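Local coordinates for protein Rubredoxin\:oxygen oxidoreductase (PDB 1E5D) that catalyses the four-electron reduction of one oxygen molecule to two water molecules, using a diiron centre and flavin mononucleotide, at residues A[13-17]-A[55-59]; A[123-127]-A[138-142]. All coordinates share one frame; numbering follows the deposited sequence.

How the contacts relate
The two contacts lie in the metallo-beta-lactamase-like part of the chain and illustrate how the layers of such a fold are joined: helix to sheet in one, sheet to sheet in the other. They come in series, contact 1 being complete by residue 59 and contact 2 opening at 123; their centres are about 26 Å apart, their nearest atoms about 16 Å. Both reach the same seven-stranded mixed sheet. Contact 1 lays helix 56-64 against strand 10-17, next to one outermost strand, 4-7; contact 2 leaves from strand 121-124, the outermost strand at the other end, and passes to strand 136-141 of the six-stranded sheet. This fold houses the diiron site.

Contact 1: A[13-17]-A[55-59]; sequences VGAID and YKGEL
The methyl of Ala15 sits over one face of the Tyr55 ring, a CH-pi contact in which Ala15 CB lies 3.8 Å from the ring centroid, displaced toward the rim. Tyr55 occupies the N-cap position of the helix, and its CG, anti to the carbonyl carbon (chi1 -72°), lets the ring reach along the strand from Ala15 to Asp17. There the phenol meets a carboxylate turned steeply against it, the planes 76° apart, with Asp17 OD2 at the ring edge, 3.5 Å from Tyr55 CE2.

Glu58 approaches the same alanine from one turn further on, its chain bent at chi2 (-148°) to bring OE1 to 3.4 Å from Ala15 CB. A water accepts from Ile16 N at 2.9 Å and donates to Glu58 OE1; the carboxylate is thereby tied to the strand, and directly to Gln2 near the N-terminus.

At the far end the side chains of Val13 and Leu59 cross at about a right angle, Val13 CG2 touching Leu59 CD1 at 3.4 Å. Right after Val13 the chain turns a corner at Gly14.

Such a helix start laid on a sheet fits the outer helical layer of the alpha-beta/beta-alpha metallo-beta-lactamase fold; the Asp17 side chain is about 8 Å from that of the iron ligand His226. Strand 33-40 pairs with strand 10-17, its Ala37 touching Val13 and Leu59, while Leu59 also meets Leu91 of helix 88-95.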
ATOM      1  N   VAL A  13       5.229 -34.770   9.677  1.00 20.87           N
ATOM      2  CA  VAL A  13       6.605 -34.342   9.414  1.00 19.33           C
ATOM      3  C   VAL A  13       6.588 -32.964   8.761  1.00 25.88           C
ATOM      4  O   VAL A  13       5.557 -32.521   8.249  1.00 35.17           O
ATOM      5  CB  VAL A  13       7.369 -35.324   8.512  1.00 21.66           C
ATOM      6  CG1 VAL A  13       7.710 -36.597   9.271  1.00 23.92           C
ATOM      7  CG2 VAL A  13       6.558 -35.660   7.269  1.00  8.48           C
ATOM      8  N   GLY A  14       7.727 -32.278   8.769  1.00 24.43           N
ATOM      9  CA  GLY A  14       7.858 -31.004   8.083  1.00 15.03           C
ATOM     10  C   GLY A  14       8.691 -29.988   8.828  1.00 17.64           C
ATOM     11  O   GLY A  14       9.728 -30.303   9.406  1.00 23.15           O
ATOM     12  N   ALA A  15       8.237 -28.730   8.832  1.00 19.11           N
ATOM     13  CA  ALA A  15       9.028 -27.688   9.464  1.00 11.37           C
ATOM     14  C   ALA A  15       8.165 -26.615  10.106  1.00 13.74           C
ATOM     15  O   ALA A  15       7.165 -26.170   9.548  1.00 23.18           O
ATOM     16  CB  ALA A  15       9.950 -27.052   8.432  1.00 14.47           C
ATOM     17  N   ILE A  16       8.610 -26.220  11.289  1.00 14.54           N
ATOM     18  CA  ILE A  16       8.071 -25.082  12.004  1.00 18.05           C
ATOM     19  C   ILE A  16       8.803 -23.821  11.552  1.00 22.88           C
ATOM     20  O   ILE A  16      10.024 -23.733  11.664  1.00 28.36           O
ATOM     21  CB  ILE A  16       8.192 -25.205  13.529  1.00 20.93           C
ATOM     22  CG1 ILE A  16       7.827 -26.578  14.084  1.00 24.99           C
ATOM     23  CG2 ILE A  16       7.354 -24.119  14.184  1.00 14.18           C
ATOM     24  CD1 ILE A  16       6.905 -26.552  15.283  1.00 37.16           C
ATOM     25  N   ASP A  17       8.036 -22.869  11.038  1.00 20.87           N
ATOM     26  CA  ASP A  17       8.666 -21.636  10.554  1.00 13.52           C
ATOM     27  C   ASP A  17       8.396 -20.484  11.514  1.00 14.48           C
ATOM     28  O   ASP A  17       7.532 -19.632  11.298  1.00 16.07           O
ATOM     29  CB  ASP A  17       8.159 -21.370   9.145  1.00 17.43           C
ATOM     30  CG  ASP A  17       8.939 -20.322   8.387  1.00 18.74           C
ATOM     31  OD1 ASP A  17       9.571 -19.478   9.048  1.00 22.41           O
ATOM     32  OD2 ASP A  17       8.901 -20.337   7.138  1.00 38.70           O
ATOM     33  N   TYR A  55      12.779 -26.183   3.062  1.00 23.83           N
ATOM     34  CA  TYR A  55      12.694 -27.063   4.220  1.00 25.07           C
ATOM     35  C   TYR A  55      12.722 -28.535   3.833  1.00 21.30           C
ATOM     36  O   TYR A  55      12.424 -29.373   4.685  1.00 25.76           O
ATOM     37  CB  TYR A  55      11.426 -26.763   5.024  1.00 23.74           C
ATOM     38  CG  TYR A  55      11.492 -25.452   5.770  1.00 22.88           C
ATOM     39  CD1 TYR A  55      12.496 -25.198   6.696  1.00 22.84           C
ATOM     40  CD2 TYR A  55      10.539 -24.466   5.545  1.00 24.61           C
ATOM     41  CE1 TYR A  55      12.543 -23.991   7.372  1.00 23.40           C
ATOM     42  CE2 TYR A  55      10.581 -23.256   6.219  1.00 25.19           C
ATOM     43  CZ  TYR A  55      11.587 -23.028   7.129  1.00 23.48           C
ATOM     44  OH  TYR A  55      11.633 -21.832   7.803  1.00 34.05           O
ATOM     45  N   LYS A  56      13.073 -28.847   2.593  1.00 18.89           N
ATOM     46  CA  LYS A  56      13.174 -30.239   2.157  1.00 23.38           C
ATOM     47  C   LYS A  56      14.032 -31.040   3.126  1.00 23.75           C
ATOM     48  O   LYS A  56      13.709 -32.160   3.517  1.00 24.56           O
ATOM     49  CB  LYS A  56      13.737 -30.309   0.741  1.00 27.19           C
ATOM     50  CG  LYS A  56      15.135 -29.720   0.631  1.00 42.86           C
ATOM     51  CD  LYS A  56      15.803 -30.104  -0.677  1.00 60.83           C
ATOM     52  CE  LYS A  56      15.536 -29.064  -1.757  1.00 68.30           C
ATOM     53  NZ  LYS A  56      14.387 -29.456  -2.619  1.00 82.68           N
ATOM     54  N   GLY A  57      15.141 -30.462   3.576  1.00 24.06           N
ATOM     55  CA  GLY A  57      15.988 -31.143   4.542  1.00 24.08           C
ATOM     56  C   GLY A  57      15.277 -31.496   5.829  1.00 29.29           C
ATOM     57  O   GLY A  57      15.323 -32.643   6.280  1.00 28.96           O
ATOM     58  N   GLU A  58      14.607 -30.525   6.462  1.00 26.43           N
ATOM     59  CA  GLU A  58      13.917 -30.869   7.703  1.00 25.87           C
ATOM     60  C   GLU A  58      12.862 -31.936   7.439  1.00 23.09           C
ATOM     61  O   GLU A  58      12.596 -32.777   8.290  1.00 23.30           O
ATOM     62  CB  GLU A  58      13.244 -29.657   8.334  1.00 33.56           C
ATOM     63  CG  GLU A  58      14.166 -28.501   8.662  1.00 45.08           C
ATOM     64  CD  GLU A  58      13.686 -27.736   9.883  1.00 52.49           C
ATOM     65  OE1 GLU A  58      12.552 -28.005  10.338  1.00 54.24           O
ATOM     66  OE2 GLU A  58      14.454 -26.874  10.366  1.00 79.51           O
ATOM     67  N   LEU A  59      12.258 -31.885   6.254  1.00 18.59           N
ATOM     68  CA  LEU A  59      11.230 -32.872   5.935  1.00 22.97           C
ATOM     69  C   LEU A  59      11.853 -34.257   5.841  1.00 25.14           C
ATOM     70  O   LEU A  59      11.371 -35.210   6.450  1.00 22.32           O
ATOM     71  CB  LEU A  59      10.498 -32.503   4.645  1.00 13.41           C
ATOM     72  CG  LEU A  59       9.524 -33.526   4.069  1.00  9.85           C
ATOM     73  CD1 LEU A  59       8.383 -33.814   5.038  1.00 14.79           C
ATOM     74  CD2 LEU A  59       8.967 -33.051   2.737  1.00 13.52           C
TER
HETATM   75  O   HOH W   1      11.037 -27.082  12.617  1.00 38.19           O

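Contact 2: A[123-127]-A[138-142]; sequences VVKHG and TFYET
Thr138 begins the contact with a methyl: its CG2 rests 3.7 Å from Gly127 O. Phe139 follows with two separate roles. The side chains of Phe139 and Val124 cross at about a right angle, Phe139 CE2 lying 3.4 Å from Val124 CG1, while the carbonyl oxygen of Phe139 accepts a hydrogen bond from Gly127 N, which lies nearly in line with the C=O. Tyr140 sets its ring beside that of His126, an oblique aromatic pair with planes inclined at 59°, and His126 CE1 comes to 3.3 Å from Tyr140 CD1.

Glu141 completes the grip. Its backbone N-H donates to His126 ND1 at 2.7 Å, nearly linear and in the imidazole plane, which fixes the ring's rotation and makes ND1 the acceptor. His126 reaches it with CG anti to its own backbone N (chi1 176°). Glu141 CG also packs on His126 CB, 3.5 Å away, before the carboxylate goes on to a salt bridge with Arg143.

The touching parts, 124-127 and 138-141, run 99° apart. This passage of the chain from edge strand 121-124 of one sheet into the other, with Val124 and Phe139 buried, is consistent with the alpha-beta/beta-alpha sandwich of the metallo-beta-lactamase fold.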
ATOM      1  N   VAL A 123      -3.701 -39.201 -11.965  1.00 25.84           N
ATOM      2  CA  VAL A 123      -4.829 -38.389 -11.550  1.00 25.58           C
ATOM      3  C   VAL A 123      -5.863 -39.191 -10.775  1.00 31.32           C
ATOM      4  O   VAL A 123      -6.320 -40.228 -11.259  1.00 50.98           O
ATOM      5  CB  VAL A 123      -5.512 -37.768 -12.790  1.00 24.61           C
ATOM      6  CG1 VAL A 123      -6.857 -37.154 -12.432  1.00 19.70           C
ATOM      7  CG2 VAL A 123      -4.565 -36.754 -13.413  1.00 31.84           C
ATOM      8  N   VAL A 124      -6.235 -38.711  -9.596  1.00 32.10           N
ATOM      9  CA  VAL A 124      -7.336 -39.321  -8.855  1.00 29.00           C
ATOM     10  C   VAL A 124      -8.586 -38.459  -9.013  1.00 29.45           C
ATOM     11  O   VAL A 124      -8.489 -37.271  -9.288  1.00 30.06           O
ATOM     12  CB  VAL A 124      -7.010 -39.524  -7.371  1.00 29.37           C
ATOM     13  CG1 VAL A 124      -5.949 -40.604  -7.233  1.00 22.11           C
ATOM     14  CG2 VAL A 124      -6.540 -38.235  -6.719  1.00 22.66           C
ATOM     15  N   LYS A 125      -9.743 -39.075  -8.869  1.00 33.29           N
ATOM     16  CA  LYS A 125     -11.048 -38.501  -9.140  1.00 33.51           C
ATOM     17  C   LYS A 125     -11.824 -38.297  -7.846  1.00 30.15           C
ATOM     18  O   LYS A 125     -11.560 -38.959  -6.838  1.00 27.05           O
ATOM     19  CB  LYS A 125     -11.816 -39.420 -10.085  1.00 45.95           C
ATOM     20  CG  LYS A 125     -12.415 -38.789 -11.322  1.00 57.09           C
ATOM     21  CD  LYS A 125     -12.753 -39.858 -12.354  1.00 70.67           C
ATOM     22  CE  LYS A 125     -14.180 -40.364 -12.200  1.00 79.54           C
ATOM     23  NZ  LYS A 125     -15.018 -40.044 -13.390  1.00 87.98           N
ATOM     24  N   HIS A 126     -12.777 -37.364  -7.862  1.00 33.01           N
ATOM     25  CA  HIS A 126     -13.520 -37.091  -6.630  1.00 30.77           C
ATOM     26  C   HIS A 126     -14.199 -38.364  -6.150  1.00 28.95           C
ATOM     27  O   HIS A 126     -14.967 -38.993  -6.878  1.00 35.44           O
ATOM     28  CB  HIS A 126     -14.525 -35.958  -6.852  1.00 30.09           C
ATOM     29  CG  HIS A 126     -15.399 -35.684  -5.663  1.00 41.53           C
ATOM     30  ND1 HIS A 126     -14.945 -35.059  -4.520  1.00 43.25           N
ATOM     31  CD2 HIS A 126     -16.706 -35.954  -5.435  1.00 43.62           C
ATOM     32  CE1 HIS A 126     -15.934 -34.958  -3.647  1.00 44.27           C
ATOM     33  NE2 HIS A 126     -17.019 -35.495  -4.178  1.00 44.53           N
ATOM     34  N   GLY A 127     -13.917 -38.779  -4.918  1.00 28.64           N
ATOM     35  CA  GLY A 127     -14.565 -39.964  -4.379  1.00 27.12           C
ATOM     36  C   GLY A 127     -13.771 -41.228  -4.625  1.00 31.25           C
ATOM     37  O   GLY A 127     -14.035 -42.286  -4.051  1.00 46.67           O
ATOM     38  N   THR A 138      -9.462 -42.223   0.814  1.00 27.39           N
ATOM     39  CA  THR A 138     -10.442 -41.742  -0.161  1.00 27.60           C
ATOM     40  C   THR A 138     -10.227 -40.274  -0.504  1.00 28.16           C
ATOM     41  O   THR A 138      -9.999 -39.437   0.371  1.00 30.89           O
ATOM     42  CB  THR A 138     -11.866 -41.960   0.374  1.00 33.14           C
ATOM     43  OG1 THR A 138     -12.064 -43.371   0.544  1.00 39.34           O
ATOM     44  CG2 THR A 138     -12.896 -41.466  -0.625  1.00 29.55           C
ATOM     45  N   PHE A 139     -10.289 -39.944  -1.794  1.00 24.33           N
ATOM     46  CA  PHE A 139      -9.977 -38.596  -2.245  1.00 20.93           C
ATOM     47  C   PHE A 139     -11.213 -37.766  -2.558  1.00 24.90           C
ATOM     48  O   PHE A 139     -12.078 -38.194  -3.322  1.00 34.06           O
ATOM     49  CB  PHE A 139      -9.103 -38.634  -3.509  1.00 19.03           C
ATOM     50  CG  PHE A 139      -7.774 -39.335  -3.284  1.00 23.82           C
ATOM     51  CD1 PHE A 139      -6.911 -38.894  -2.298  1.00 24.50           C
ATOM     52  CD2 PHE A 139      -7.409 -40.421  -4.054  1.00 21.63           C
ATOM     53  CE1 PHE A 139      -5.698 -39.524  -2.085  1.00 22.96           C
ATOM     54  CE2 PHE A 139      -6.199 -41.055  -3.843  1.00 24.74           C
ATOM     55  CZ  PHE A 139      -5.346 -40.612  -2.854  1.00 23.41           C
ATOM     56  N   TYR A 140     -11.266 -36.566  -1.973  1.00 24.59           N
ATOM     57  CA  TYR A 140     -12.362 -35.657  -2.302  1.00 25.72           C
ATOM     58  C   TYR A 140     -11.819 -34.376  -2.923  1.00 27.80           C
ATOM     59  O   TYR A 140     -10.763 -33.868  -2.539  1.00 31.28           O
ATOM     60  CB  TYR A 140     -13.222 -35.356  -1.069  1.00 25.42           C
ATOM     61  CG  TYR A 140     -13.969 -36.579  -0.589  1.00 30.29           C
ATOM     62  CD1 TYR A 140     -14.981 -37.137  -1.362  1.00 29.56           C
ATOM     63  CD2 TYR A 140     -13.659 -37.176   0.625  1.00 36.02           C
ATOM     64  CE1 TYR A 140     -15.670 -38.257  -0.933  1.00 27.78           C
ATOM     65  CE2 TYR A 140     -14.343 -38.296   1.059  1.00 37.72           C
ATOM     66  CZ  TYR A 140     -15.343 -38.829   0.276  1.00 35.86           C
ATOM     67  OH  TYR A 140     -16.018 -39.945   0.716  1.00 58.12           O
ATOM     68  N   GLU A 141     -12.564 -33.864  -3.901  1.00 24.03           N
ATOM     69  CA  GLU A 141     -12.157 -32.624  -4.551  1.00 25.02           C
ATOM     70  C   GLU A 141     -12.790 -31.430  -3.842  1.00 27.44           C
ATOM     71  O   GLU A 141     -13.942 -31.457  -3.413  1.00 41.09           O
ATOM     72  CB  GLU A 141     -12.540 -32.630  -6.026  1.00 29.32           C
ATOM     73  CG  GLU A 141     -11.832 -33.694  -6.852  1.00 35.50           C
ATOM     74  CD  GLU A 141     -12.109 -33.550  -8.336  1.00 38.20           C
ATOM     75  OE1 GLU A 141     -13.160 -32.991  -8.713  1.00 40.02           O
ATOM     76  OE2 GLU A 141     -11.260 -34.000  -9.130  1.00 60.92           O
ATOM     77  N   THR A 142     -11.989 -30.379  -3.734  1.00 24.05           N
ATOM     78  CA  THR A 142     -12.384 -29.158  -3.048  1.00 19.84           C
ATOM     79  C   THR A 142     -11.925 -27.954  -3.863  1.00 23.00           C
ATOM     80  O   THR A 142     -11.240 -27.078  -3.340  1.00 19.15           O
ATOM     81  CB  THR A 142     -11.798 -29.101  -1.629  1.00 20.70           C
ATOM     82  OG1 THR A 142     -10.443 -29.571  -1.623  1.00 31.42           O
ATOM     83  CG2 THR A 142     -12.557 -30.040  -0.698  1.00 12.39           C
TER